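PDB 2VH4: tengpin from Thermoanaerobacter tengcongensis, which probably inhibits serine proteases as a member of the serpin family, and is captured here in a latent, loop-inserted conformation that forms loop C-sheet polymers. Local coordinates for residues I26-N31 / E287-T292; D34-S39 / Y276-K281; I241-Y246 / N356-F361; N283-S288 / N349-K354; Y314-L319 / S338-A343. All blocks are in the same frame, centred on the assembly; numbering follows the deposited sequence.

Contact 1 of 5, residues I26-N31 / E287-T292; sequences IELFKN and ESLGMT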
# COMPACT_ATOMS: atom_id res chain seq x y z
N ILE A 26 -0.82 1.49 9.93
CA ILE A 26 -1.17 0.41 10.86
C ILE A 26 -2.69 0.20 10.93
O ILE A 26 -3.15 -0.94 10.99
CB ILE A 26 -0.52 0.64 12.26
CG1 ILE A 26 1.01 0.60 12.17
CG2 ILE A 26 -1.01 -0.38 13.29
CD1 ILE A 26 1.60 -0.61 11.42
N GLU A 27 -3.46 1.28 10.91
CA GLU A 27 -4.93 1.19 10.87
C GLU A 27 -5.43 0.58 9.55
O GLU A 27 -6.39 -0.21 9.55
CB GLU A 27 -5.60 2.56 11.10
CG GLU A 27 -5.35 3.19 12.48
CD GLU A 27 -5.88 2.35 13.63
OE1 GLU A 27 -7.11 2.20 13.73
OE2 GLU A 27 -5.06 1.86 14.44
N LEU A 28 -4.79 0.95 8.45
CA LEU A 28 -5.10 0.34 7.15
C LEU A 28 -4.81 -1.15 7.23
O LEU A 28 -5.61 -1.96 6.76
CB LEU A 28 -4.29 0.97 6.01
CG LEU A 28 -4.62 0.53 4.58
CD1 LEU A 28 -5.95 1.10 4.08
CD2 LEU A 28 -3.52 0.94 3.64
N PHE A 29 -3.68 -1.51 7.83
CA PHE A 29 -3.27 -2.90 7.99
C PHE A 29 -4.28 -3.70 8.82
O PHE A 29 -4.84 -4.68 8.34
CB PHE A 29 -1.85 -2.99 8.58
CG PHE A 29 -1.37 -4.40 8.80
CD1 PHE A 29 -1.24 -5.30 7.74
CD2 PHE A 29 -1.02 -4.84 10.08
CE1 PHE A 29 -0.79 -6.61 7.94
CE2 PHE A 29 -0.57 -6.15 10.30
CZ PHE A 29 -0.45 -7.03 9.22
N LYS A 30 -4.54 -3.25 10.04
CA LYS A 30 -5.37 -4.04 10.95
C LYS A 30 -6.84 -4.15 10.52
O LYS A 30 -7.56 -5.02 11.01
CB LYS A 30 -5.20 -3.59 12.40
CG LYS A 30 -5.66 -2.20 12.74
CD LYS A 30 -5.00 -1.78 14.05
CE LYS A 30 -5.98 -1.08 14.98
NZ LYS A 30 -5.31 -0.57 16.22
N ASN A 31 -7.27 -3.29 9.60
CA ASN A 31 -8.60 -3.41 9.01
C ASN A 31 -8.58 -4.08 7.63
O ASN A 31 -9.64 -4.39 7.07
CB ASN A 31 -9.30 -2.04 8.96
CG ASN A 31 -9.66 -1.51 10.35
OD1 ASN A 31 -9.02 -0.60 10.86
ND2 ASN A 31 -10.67 -2.10 10.96
N GLU A 287 -13.94 2.47 4.72
CA GLU A 287 -15.16 2.88 5.41
C GLU A 287 -14.93 2.80 6.92
O GLU A 287 -15.42 3.65 7.67
CB GLU A 287 -16.34 1.98 5.01
CG GLU A 287 -16.91 2.25 3.61
CD GLU A 287 -17.83 1.14 3.09
OE1 GLU A 287 -17.89 0.05 3.69
OE2 GLU A 287 -18.49 1.35 2.06
N SER A 288 -14.17 1.80 7.35
CA SER A 288 -13.91 1.59 8.78
C SER A 288 -12.87 2.56 9.34
O SER A 288 -12.66 2.62 10.55
CB SER A 288 -13.54 0.13 9.07
OG SER A 288 -12.23 -0.17 8.65
N LEU A 289 -12.24 3.33 8.46
CA LEU A 289 -11.35 4.42 8.87
C LEU A 289 -12.08 5.77 8.87
O LEU A 289 -11.49 6.80 9.19
CB LEU A 289 -10.11 4.47 7.96
CG LEU A 289 -9.21 3.24 7.83
CD1 LEU A 289 -8.01 3.56 6.96
CD2 LEU A 289 -8.74 2.71 9.18
N GLY A 290 -13.36 5.76 8.51
CA GLY A 290 -14.19 6.98 8.52
C GLY A 290 -14.44 7.57 7.14
O GLY A 290 -15.05 8.63 7.02
N MET A 291 -13.97 6.89 6.11
CA MET A 291 -14.18 7.32 4.73
C MET A 291 -15.42 6.61 4.16
O MET A 291 -15.31 5.58 3.49
CB MET A 291 -12.93 7.01 3.91
CG MET A 291 -12.94 7.50 2.48
SD MET A 291 -11.43 6.94 1.66
CE MET A 291 -12.02 6.77 -0.02
N THR A 292 -16.60 7.17 4.43
CA THR A 292 -17.86 6.49 4.11
C THR A 292 -18.63 7.11 2.94
O THR A 292 -19.15 6.38 2.08
CB THR A 292 -18.77 6.33 5.36
OG1 THR A 292 -18.91 7.58 6.04
CG2 THR A 292 -18.18 5.30 6.32
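This is a small, mostly side-chain contact at the protein surface, where the last two turns of helix 15-32 meet the bend that follows helix 283-287. Leu289 does most of the touching. Its CG lies anti to the carbonyl carbon (chi1 -57°), which sends the forked end towards the helix. CD2 rests 3.7 Å from Glu27 CB, while the other methyl, CD1, faces Leu28 CD1 more loosely at 4.3 Å. A branched aliphatic side chain suits the place, because one methyl can lie against the aliphatic base of a glutamate and the other against a buried leucine. The acidic end of Glu27 folds back along its own helix to a salt bridge with Lys30, NZ to OE2 3.0 Å. Beside Leu289, the amide of Asn31 lies against Ser288, with Asn31 CG 3.4 Å from Ser288 OG; that hydroxyl is bonded to Thr285 O. In place of Asn31, an alanine would keep CB beside Ser288 OG but lose the amide, which would probably open a gap on one side of Leu289 CD2. Gly290, with positive phi (104°), closes a Schellman motif that turns the chain. Leu28 also packs on Pro43 and Ala46 of helix 43-54 and on Leu286, whereas Ile26 and Phe29 reach strand 371-377, so the contact lies at the margin of the hydrophobic core.

Contact 2 of 5, residues D34-S39 / Y276-K281; sequences DDKENS and YEYTIK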
# COMPACT_ATOMS: atom_id res chain seq x y z
N ASP A 34 -7.56 -10.44 6.81
CA ASP A 34 -8.75 -11.27 6.81
C ASP A 34 -8.39 -12.74 6.97
O ASP A 34 -7.34 -13.06 7.54
CB ASP A 34 -9.57 -11.02 5.54
CG ASP A 34 -8.78 -11.25 4.25
OD1 ASP A 34 -7.54 -11.44 4.31
OD2 ASP A 34 -9.42 -11.22 3.17
N ASP A 35 -9.25 -13.64 6.49
CA ASP A 35 -9.04 -15.08 6.62
C ASP A 35 -7.81 -15.56 5.85
O ASP A 35 -7.26 -16.62 6.16
CB ASP A 35 -10.28 -15.86 6.16
CG ASP A 35 -10.26 -16.18 4.67
OD1 ASP A 35 -10.36 -15.24 3.85
OD2 ASP A 35 -10.15 -17.37 4.32
N LYS A 36 -7.39 -14.79 4.85
CA LYS A 36 -6.25 -15.15 4.02
C LYS A 36 -4.97 -15.24 4.84
O LYS A 36 -4.60 -14.29 5.55
CB LYS A 36 -6.09 -14.17 2.87
CG LYS A 36 -7.21 -14.25 1.83
CD LYS A 36 -7.33 -12.92 1.09
CE LYS A 36 -8.23 -13.02 -0.12
NZ LYS A 36 -8.42 -11.68 -0.76
N GLU A 37 -4.32 -16.39 4.75
CA GLU A 37 -3.09 -16.66 5.46
C GLU A 37 -1.97 -15.78 4.91
O GLU A 37 -1.27 -15.09 5.66
CB GLU A 37 -2.74 -18.15 5.33
CG GLU A 37 -1.60 -18.63 6.20
CD GLU A 37 -1.35 -20.12 6.05
OE1 GLU A 37 -2.05 -20.92 6.71
OE2 GLU A 37 -0.45 -20.50 5.26
N ASN A 38 -1.81 -15.78 3.59
CA ASN A 38 -0.90 -14.85 2.92
C ASN A 38 -1.63 -13.56 2.58
O ASN A 38 -2.65 -13.57 1.88
CB ASN A 38 -0.29 -15.46 1.65
CG ASN A 38 0.63 -16.65 1.93
OD1 ASN A 38 1.23 -16.75 3.00
ND2 ASN A 38 0.74 -17.54 0.96
N SER A 39 -1.13 -12.44 3.10
CA SER A 39 -1.65 -11.12 2.73
C SER A 39 -0.53 -10.09 2.64
O SER A 39 0.53 -10.27 3.24
CB SER A 39 -2.75 -10.67 3.70
OG SER A 39 -2.22 -10.27 4.94
N TYR A 276 4.15 -14.78 -3.20
CA TYR A 276 2.72 -14.82 -3.52
C TYR A 276 2.18 -13.52 -4.10
O TYR A 276 2.84 -12.48 -4.05
CB TYR A 276 1.89 -15.25 -2.29
CG TYR A 276 2.05 -14.34 -1.08
CD1 TYR A 276 1.24 -13.21 -0.92
CD2 TYR A 276 2.99 -14.63 -0.09
CE1 TYR A 276 1.38 -12.38 0.18
CE2 TYR A 276 3.13 -13.81 1.01
CZ TYR A 276 2.32 -12.68 1.14
OH TYR A 276 2.46 -11.87 2.24
N GLU A 277 0.97 -13.61 -4.66
CA GLU A 277 0.18 -12.45 -5.07
C GLU A 277 -1.02 -12.34 -4.15
O GLU A 277 -1.48 -13.34 -3.58
CB GLU A 277 -0.30 -12.60 -6.50
CG GLU A 277 0.82 -12.68 -7.53
CD GLU A 277 0.32 -13.11 -8.89
OE1 GLU A 277 -0.75 -13.75 -8.95
OE2 GLU A 277 1.01 -12.82 -9.89
N TYR A 278 -1.54 -11.12 -4.01
CA TYR A 278 -2.65 -10.81 -3.13
C TYR A 278 -3.52 -9.72 -3.73
O TYR A 278 -3.01 -8.77 -4.33
CB TYR A 278 -2.12 -10.38 -1.77
CG TYR A 278 -3.14 -10.05 -0.71
CD1 TYR A 278 -3.87 -11.06 -0.07
CD2 TYR A 278 -3.36 -8.74 -0.31
CE1 TYR A 278 -4.80 -10.76 0.93
CE2 TYR A 278 -4.29 -8.43 0.69
CZ TYR A 278 -5.00 -9.44 1.30
OH TYR A 278 -5.91 -9.14 2.28
N THR A 279 -4.83 -9.88 -3.59
CA THR A 279 -5.79 -8.87 -4.03
C THR A 279 -6.75 -8.55 -2.89
O THR A 279 -7.27 -9.46 -2.25
CB THR A 279 -6.58 -9.35 -5.27
OG1 THR A 279 -5.67 -9.72 -6.32
CG2 THR A 279 -7.49 -8.26 -5.80
N ILE A 280 -6.95 -7.26 -2.64
CA ILE A 280 -7.97 -6.83 -1.68
C ILE A 280 -8.80 -5.66 -2.23
O ILE A 280 -8.25 -4.67 -2.71
CB ILE A 280 -7.38 -6.52 -0.27
CG1 ILE A 280 -8.49 -6.22 0.74
CG2 ILE A 280 -6.34 -5.40 -0.34
CD1 ILE A 280 -8.01 -6.01 2.18
N LYS A 281 -10.13 -5.80 -2.18
CA LYS A 281 -11.02 -4.68 -2.44
C LYS A 281 -11.10 -3.89 -1.14
O LYS A 281 -11.60 -4.39 -0.13
CB LYS A 281 -12.41 -5.17 -2.88
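Tyr276 OH donates to Ser39 O at 2.7 Å, approaching 57° out of the carbonyl plane. The Ser39 hydroxyl is satisfied elsewhere, by Thr376 OG1. The Tyr276 ring is stacked by Asn38: CB sits over its centre, 3.5 Å above the plane, and the amide lies nearly parallel to the ring, 9° apart, a place for tyrosine, which offers both face and hydroxyl. Strand 263-281 ends here as the outer strand of the serpin's central A sheet, its backbone bonded to strand 314-326, and the loop 34-39 runs along its tyrosines before entering strand 39-41. Tyr278, CG anti to its own N (chi1 -179°), offers a face to Ser39 CA, 3.7 Å from the ring centroid. Its hydroxyl makes a weak bond to Asp34 OD1 at 3.5 Å, with carboxylate and ring planes almost perpendicular; the same oxygen weakly accepts from Lys36 N. The extended Lys36 chain passes Tyr278 and its NZ makes a weak bond to Thr279 O, 2.9 Å, while Lys36 O accepts from Lys354 NZ.

Contact 3 of 5, residues I241-Y246 / N356-F361; sequences ISVNEY and NRPFIF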
# COMPACT_ATOMS: atom_id res chain seq x y z
N ILE A 241 -1.69 -14.28 24.24
CA ILE A 241 -2.79 -13.35 23.99
C ILE A 241 -3.58 -13.83 22.79
O ILE A 241 -3.09 -14.65 22.00
CB ILE A 241 -2.28 -11.92 23.74
N SER A 242 -4.82 -13.35 22.65
CA SER A 242 -5.64 -13.66 21.48
C SER A 242 -5.09 -12.95 20.24
O SER A 242 -4.43 -11.91 20.36
CB SER A 242 -7.10 -13.27 21.73
N VAL A 243 -5.35 -13.52 19.07
CA VAL A 243 -4.93 -12.95 17.79
C VAL A 243 -5.66 -11.63 17.51
O VAL A 243 -5.05 -10.66 17.03
CB VAL A 243 -5.16 -13.93 16.61
CG1 VAL A 243 -4.54 -13.38 15.32
CG2 VAL A 243 -4.58 -15.31 16.94
N ASN A 244 -6.95 -11.60 17.82
CA ASN A 244 -7.76 -10.39 17.75
C ASN A 244 -7.30 -9.34 18.77
O ASN A 244 -7.39 -8.14 18.50
CB ASN A 244 -9.24 -10.72 17.96
N GLU A 245 -6.80 -9.81 19.91
CA GLU A 245 -6.26 -8.92 20.95
C GLU A 245 -4.95 -8.25 20.53
O GLU A 245 -4.77 -7.05 20.76
CB GLU A 245 -6.07 -9.67 22.27
N TYR A 246 -4.05 -9.00 19.90
CA TYR A 246 -2.77 -8.44 19.47
C TYR A 246 -2.91 -7.35 18.41
O TYR A 246 -2.24 -6.32 18.49
CB TYR A 246 -1.77 -9.51 18.99
CG TYR A 246 -0.45 -8.90 18.57
CD1 TYR A 246 0.50 -8.54 19.52
CD2 TYR A 246 -0.18 -8.62 17.23
CE1 TYR A 246 1.70 -7.95 19.15
CE2 TYR A 246 1.03 -8.03 16.84
CZ TYR A 246 1.95 -7.69 17.81
OH TYR A 246 3.15 -7.10 17.47
N ASN A 356 -6.40 -16.68 12.83
CA ASN A 356 -5.16 -17.40 13.07
C ASN A 356 -3.99 -16.47 13.37
O ASN A 356 -3.96 -15.34 12.88
CB ASN A 356 -4.83 -18.31 11.88
CG ASN A 356 -5.63 -19.62 11.89
OD1 ASN A 356 -6.20 -20.02 12.91
ND2 ASN A 356 -5.68 -20.28 10.74
N ARG A 357 -3.04 -16.95 14.18
CA ARG A 357 -1.86 -16.16 14.54
C ARG A 357 -0.87 -16.07 13.37
O ARG A 357 -0.35 -17.10 12.91
CB ARG A 357 -1.18 -16.74 15.79
CG ARG A 357 -0.13 -15.82 16.40
CD ARG A 357 0.32 -16.30 17.78
NE ARG A 357 1.52 -17.15 17.71
CZ ARG A 357 1.51 -18.48 17.72
NH1 ARG A 357 2.66 -19.14 17.66
NH2 ARG A 357 0.36 -19.16 17.78
N PRO A 358 -0.62 -14.85 12.87
CA PRO A 358 0.28 -14.66 11.74
C PRO A 358 1.72 -14.27 12.10
O PRO A 358 1.95 -13.55 13.08
CB PRO A 358 -0.37 -13.50 10.99
CG PRO A 358 -1.05 -12.67 12.10
CD PRO A 358 -1.21 -13.57 13.31
N PHE A 359 2.66 -14.73 11.29
CA PHE A 359 4.01 -14.16 11.24
C PHE A 359 3.83 -12.84 10.51
O PHE A 359 3.48 -12.82 9.32
CB PHE A 359 4.96 -15.10 10.47
CG PHE A 359 6.36 -14.56 10.30
CD1 PHE A 359 7.41 -15.07 11.05
CD2 PHE A 359 6.64 -13.57 9.36
CE1 PHE A 359 8.72 -14.59 10.89
CE2 PHE A 359 7.95 -13.08 9.19
CZ PHE A 359 8.98 -13.59 9.96
N ILE A 360 4.07 -11.74 11.21
CA ILE A 360 3.93 -10.40 10.64
C ILE A 360 5.26 -9.87 10.10
O ILE A 360 6.32 -10.11 10.69
CB ILE A 360 3.28 -9.42 11.66
CG1 ILE A 360 1.83 -9.82 11.93
CG2 ILE A 360 3.36 -7.96 11.18
CD1 ILE A 360 1.34 -9.49 13.32
N PHE A 361 5.19 -9.14 8.99
CA PHE A 361 6.37 -8.50 8.42
C PHE A 361 6.10 -7.14 7.77
O PHE A 361 4.96 -6.81 7.43
CB PHE A 361 7.09 -9.43 7.43
CG PHE A 361 6.32 -9.67 6.16
CD1 PHE A 361 6.47 -8.81 5.07
CD2 PHE A 361 5.47 -10.76 6.06
CE1 PHE A 361 5.77 -9.03 3.89
CE2 PHE A 361 4.76 -10.99 4.89
CZ PHE A 361 4.90 -10.12 3.80
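Val243, in the first turn of helix 243-249, presses its forked end against the extended chain that leads into strand 359-365. Starting at the backbone, its CB is already 4.2 Å from Asn356 O. CG1, anti to the backbone N (chi1 -172°), goes on to touch that carbonyl oxygen at 3.2 Å and then meets Pro358 CD at 3.9 Å. The second methyl, CG2, reaches the nitrogen of the same peptide, 3.6 Å from Arg357 N, and lies alongside Arg357 CB; the arginine's guanidinium leads away from the helix. A valine is apt here, since its two short branches can lie against the two polar atoms of the 356-357 peptide without requiring a polar partner. One turn on, Tyr246 extends the contact: its CE2 carbon meets Ile360 CD1 at 3.8 Å, and the ring also packs on Ile235 and Pro237 of the neighbouring strand 230-237. The arrangement fits the serpin fold, in which this helix, corresponding to helix G, lies beside the B sheet formed in part by strands 230-237, 359-365 and 371-377. The helix offers only carbon to backbone atoms and apolar side chains, so the segments meet by van der Waals packing, without hydrogen bonds or salt bridges.

Contact 4 of 5, residues N283-S288 / N349-K354; sequences NETLES and NFKTVK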
# COMPACT_ATOMS: atom_id res chain seq x y z
N ASN A 283 -12.71 -1.17 -0.14
CA ASN A 283 -13.91 -0.40 0.20
C ASN A 283 -14.25 -0.47 1.70
O ASN A 283 -14.29 0.56 2.37
CB ASN A 283 -15.11 -0.81 -0.66
CG ASN A 283 -14.89 -0.57 -2.15
OD1 ASN A 283 -13.75 -0.60 -2.64
ND2 ASN A 283 -15.97 -0.35 -2.89
N GLU A 284 -14.48 -1.69 2.21
CA GLU A 284 -14.89 -1.89 3.60
C GLU A 284 -13.82 -1.43 4.60
O GLU A 284 -14.15 -0.91 5.67
CB GLU A 284 -15.27 -3.35 3.88
CG GLU A 284 -16.64 -3.76 3.33
CD GLU A 284 -17.31 -4.86 4.15
OE1 GLU A 284 -17.34 -4.78 5.40
OE2 GLU A 284 -17.83 -5.82 3.53
N THR A 285 -12.55 -1.62 4.24
CA THR A 285 -11.42 -1.23 5.07
C THR A 285 -11.39 0.28 5.26
O THR A 285 -11.13 0.77 6.36
CB THR A 285 -10.08 -1.73 4.46
OG1 THR A 285 -10.04 -3.16 4.49
CG2 THR A 285 -8.86 -1.19 5.22
N LEU A 286 -11.65 1.02 4.18
CA LEU A 286 -11.57 2.47 4.20
C LEU A 286 -12.78 3.13 4.84
O LEU A 286 -12.67 4.20 5.43
CB LEU A 286 -11.33 3.01 2.79
CG LEU A 286 -9.95 2.65 2.23
CD1 LEU A 286 -9.90 2.84 0.72
CD2 LEU A 286 -8.85 3.43 2.95
N GLU A 287 -13.94 2.47 4.72
CA GLU A 287 -15.16 2.88 5.41
C GLU A 287 -14.93 2.80 6.92
O GLU A 287 -15.42 3.65 7.67
CB GLU A 287 -16.34 1.98 5.01
CG GLU A 287 -16.91 2.25 3.61
CD GLU A 287 -17.83 1.14 3.09
OE1 GLU A 287 -17.89 0.05 3.69
OE2 GLU A 287 -18.49 1.35 2.06
N SER A 288 -14.17 1.80 7.35
CA SER A 288 -13.91 1.59 8.78
C SER A 288 -12.87 2.56 9.34
O SER A 288 -12.66 2.62 10.55
CB SER A 288 -13.54 0.13 9.07
OG SER A 288 -12.23 -0.17 8.65
N ASN A 349 -20.00 -5.77 -0.99
CA ASN A 349 -18.77 -6.32 -0.45
C ASN A 349 -19.02 -7.27 0.72
O ASN A 349 -19.92 -7.04 1.53
CB ASN A 349 -17.83 -5.19 0.01
CG ASN A 349 -17.56 -4.15 -1.08
OD1 ASN A 349 -18.14 -3.06 -1.07
ND2 ASN A 349 -16.69 -4.50 -2.03
N PHE A 350 -18.24 -8.35 0.78
CA PHE A 350 -18.17 -9.23 1.95
C PHE A 350 -16.78 -9.10 2.56
O PHE A 350 -15.83 -8.73 1.87
CB PHE A 350 -18.43 -10.70 1.61
CG PHE A 350 -19.73 -10.96 0.89
CD1 PHE A 350 -20.85 -10.15 1.09
CD2 PHE A 350 -19.84 -12.05 0.03
CE1 PHE A 350 -22.04 -10.40 0.42
CE2 PHE A 350 -21.04 -12.31 -0.64
CZ PHE A 350 -22.14 -11.48 -0.44
N LYS A 351 -16.66 -9.42 3.85
CA LYS A 351 -15.40 -9.30 4.55
C LYS A 351 -15.23 -10.43 5.56
O LYS A 351 -16.15 -10.75 6.31
CB LYS A 351 -15.33 -7.95 5.26
CG LYS A 351 -13.93 -7.38 5.42
CD LYS A 351 -13.97 -6.07 6.20
CE LYS A 351 -12.60 -5.41 6.27
NZ LYS A 351 -11.62 -6.25 7.03
N THR A 352 -14.05 -11.04 5.58
CA THR A 352 -13.77 -12.11 6.54
C THR A 352 -12.84 -11.64 7.67
O THR A 352 -12.08 -10.69 7.50
CB THR A 352 -13.21 -13.37 5.84
OG1 THR A 352 -11.99 -13.05 5.17
CG2 THR A 352 -14.20 -13.89 4.81
N VAL A 353 -12.94 -12.29 8.82
CA VAL A 353 -12.14 -11.93 9.99
C VAL A 353 -10.95 -12.87 10.14
O VAL A 353 -11.07 -14.08 9.96
CB VAL A 353 -12.99 -11.96 11.30
CG1 VAL A 353 -12.25 -11.25 12.43
CG2 VAL A 353 -14.35 -11.31 11.08
N LYS A 354 -9.79 -12.30 10.46
CA LYS A 354 -8.59 -13.07 10.79
C LYS A 354 -8.76 -13.81 12.12
O LYS A 354 -9.13 -13.21 13.13
CB LYS A 354 -7.37 -12.14 10.84
CG LYS A 354 -6.08 -12.80 11.32
CD LYS A 354 -5.47 -13.72 10.26
CE LYS A 354 -4.46 -12.98 9.41
NZ LYS A 354 -4.02 -13.80 8.26
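Glu284 of the short helix 283-287 lies along the chain 349-354, sliding past Asn349 and Lys351 in opposite directions. Its CG is anti to the carbonyl carbon (chi1 -76°) and the chain extended, a reach that suits glutamate, carrying the carboxylate over the 349-351 backbone while CB and CG pack on Lys351 and Asn349. OE2 stops 3.1 Å from Asn349 O; two acceptors so close are unfavourable and would probably favour protonation of the acid. OE1 lies 3.7 Å from Lys351 CD, touching the lysine's aliphatic part and not its charge. The reason is the last torsion of Lys351, bent to -65°, which turns NZ away to Asn31 O; NZ remains 6.1 Å from Glu284 OE1. On its way the chain crosses Thr285, CE passing 3.8 Å from OG1, itself bonded to Asn31 O. An alanine in place of Glu284 would keep CB against Lys351 CD, but with CG and the carboxylate gone the 349-351 backbone would probably be less covered. One residue earlier, Asn283 CB meets Asn349 OD1 at 3.8 Å. The Asn283 amide serves strand 314-326, bonding Ser316 O and Val318 N, so the helix sits between that strand, helix 15-32 and the loop 349-354.

Contact 5 of 5, residues Y314-L319 / S338-A343; sequences YISEVL and SVDITA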
# COMPACT_ATOMS: atom_id res chain seq x y z
N TYR A 314 -18.92 8.69 -7.85
CA TYR A 314 -18.52 8.09 -6.57
C TYR A 314 -17.47 7.02 -6.82
O TYR A 314 -17.30 6.58 -7.96
CB TYR A 314 -19.74 7.51 -5.85
CG TYR A 314 -20.28 6.24 -6.47
CD1 TYR A 314 -19.86 4.99 -6.02
CD2 TYR A 314 -21.23 6.29 -7.51
CE1 TYR A 314 -20.34 3.82 -6.58
CE2 TYR A 314 -21.72 5.11 -8.08
CZ TYR A 314 -21.27 3.88 -7.61
OH TYR A 314 -21.73 2.71 -8.16
N ILE A 315 -16.78 6.60 -5.76
CA ILE A 315 -15.83 5.49 -5.84
C ILE A 315 -16.58 4.16 -5.74
O ILE A 315 -17.19 3.87 -4.71
CB ILE A 315 -14.75 5.54 -4.72
CG1 ILE A 315 -14.08 6.91 -4.66
CG2 ILE A 315 -13.71 4.43 -4.92
CD1 ILE A 315 -13.05 7.06 -3.54
N SER A 316 -16.54 3.36 -6.82
CA SER A 316 -17.13 2.02 -6.80
C SER A 316 -16.17 1.02 -6.17
O SER A 316 -16.61 0.09 -5.49
CB SER A 316 -17.52 1.55 -8.20
OG SER A 316 -16.41 1.61 -9.08
N GLU A 317 -14.88 1.19 -6.42
CA GLU A 317 -13.87 0.40 -5.71
C GLU A 317 -12.47 0.99 -5.66
O GLU A 317 -12.05 1.75 -6.54
CB GLU A 317 -13.83 -1.08 -6.18
CG GLU A 317 -13.07 -1.38 -7.46
CD GLU A 317 -12.95 -2.90 -7.74
OE1 GLU A 317 -13.28 -3.71 -6.85
OE2 GLU A 317 -12.52 -3.27 -8.86
N VAL A 318 -11.80 0.65 -4.57
CA VAL A 318 -10.38 0.83 -4.42
C VAL A 318 -9.79 -0.58 -4.50
O VAL A 318 -9.87 -1.36 -3.55
CB VAL A 318 -10.04 1.49 -3.07
CG1 VAL A 318 -8.54 1.74 -2.97
CG2 VAL A 318 -10.83 2.79 -2.90
N LEU A 319 -9.23 -0.91 -5.67
CA LEU A 319 -8.56 -2.20 -5.84
C LEU A 319 -7.09 -2.10 -5.46
O LEU A 319 -6.39 -1.18 -5.88
CB LEU A 319 -8.70 -2.70 -7.27
CG LEU A 319 -8.33 -4.18 -7.51
CD1 LEU A 319 -9.14 -5.09 -6.59
CD2 LEU A 319 -8.54 -4.56 -8.96
N SER A 338 -5.71 1.02 -7.61
CA SER A 338 -6.56 1.74 -8.56
C SER A 338 -7.86 2.16 -7.89
O SER A 338 -8.52 1.36 -7.23
CB SER A 338 -6.79 0.93 -9.85
OG SER A 338 -8.11 0.42 -9.93
N VAL A 339 -8.21 3.44 -8.06
CA VAL A 339 -9.43 4.01 -7.53
C VAL A 339 -10.41 4.24 -8.69
O VAL A 339 -10.09 4.93 -9.65
CB VAL A 339 -9.14 5.34 -6.78
CG1 VAL A 339 -10.41 5.99 -6.24
CG2 VAL A 339 -8.13 5.10 -5.65
N ASP A 340 -11.59 3.63 -8.60
CA ASP A 340 -12.54 3.65 -9.71
C ASP A 340 -13.71 4.62 -9.50
O ASP A 340 -14.54 4.43 -8.60
CB ASP A 340 -13.05 2.23 -10.00
CG ASP A 340 -13.83 2.14 -11.31
OD1 ASP A 340 -14.18 3.20 -11.89
OD2 ASP A 340 -14.07 1.00 -11.77
N ILE A 341 -13.75 5.64 -10.35
CA ILE A 341 -14.78 6.68 -10.32
C ILE A 341 -15.88 6.39 -11.35
O ILE A 341 -15.62 6.36 -12.56
CB ILE A 341 -14.16 8.10 -10.56
CG1 ILE A 341 -13.07 8.41 -9.52
CG2 ILE A 341 -15.24 9.17 -10.56
CD1 ILE A 341 -13.52 8.46 -8.06
N THR A 342 -17.10 6.17 -10.85
CA THR A 342 -18.20 5.74 -11.71
C THR A 342 -19.51 6.49 -11.44
O THR A 342 -19.66 7.13 -10.41
CB THR A 342 -18.43 4.21 -11.60
OG1 THR A 342 -19.26 3.76 -12.68
CG2 THR A 342 -19.07 3.84 -10.28
N ALA A 343 -20.45 6.38 -12.38
CA ALA A 343 -21.66 7.18 -12.36
C ALA A 343 -22.87 6.48 -11.74
O ALA A 343 -23.72 7.13 -11.12
CB ALA A 343 -22.00 7.64 -13.77
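Tyr314, Thr342 and Ser338 bury the most surface between these two antiparallel strands. Tyr314 and Thr342 form a hydrogen-bonded pair, Tyr314 N to Thr342 O 3.1 Å and Thr342 N to Tyr314 O 2.9 Å. Their side chains lie side by side: with the tyrosine's chi1 at 72°, its ring leans over the threonine, whose CG2 sits over one face, 3.9 Å from the centroid, as a CH-pi contact. Threonine suits the spot because its methyl can meet the ring while OG1 bonds Asp164; the Tyr314 hydroxyl goes to Ala344 O. At the far end Ser338 pairs with Leu319, Ser338 N to Leu319 O 2.9 Å, and its small side chain lies beside Leu319 CB. Between the two ends, Ser316 and Glu317 face the single residue Asp340 in a beta bulge: Ser316 N donates to Asp340 O at 2.9 Å, while Asp340 N donates to Glu317 O. On the other face Ile315 CG1 meets Ile341 CD1 at 3.8 Å, in a patch with Val339 and Val318 that helix 43-54 covers. Strand 330-342 also pairs with strand 164-177, which places it in the middle of the A sheet, as the inserted reactive centre loop of a latent serpin.

From the N terminus, helix 15-32 opens contact 1 and the loop after it opens contact 2. Contact 2 closes first, on strand 263-281, so its loop lies within that of contact 1, which closes just past helix 283-287. Contact 3 opens at 241-246, before either has closed, and ends at 356-361, crossing both. Contact 4 starts where contact 1 ends, sharing Glu287 and Ser288, and lies within contact 3; contact 5, the hairpin, lies within contact 4. Contacts 1 and 4 touch at Asn31, contacts 4 and 5 at Asn283. They tie helix 15-32 to the bend at 287-292, helix 243-249 to the B sheet, strand 314-326 to the inserted strand, and the chain after that to helix 283-287.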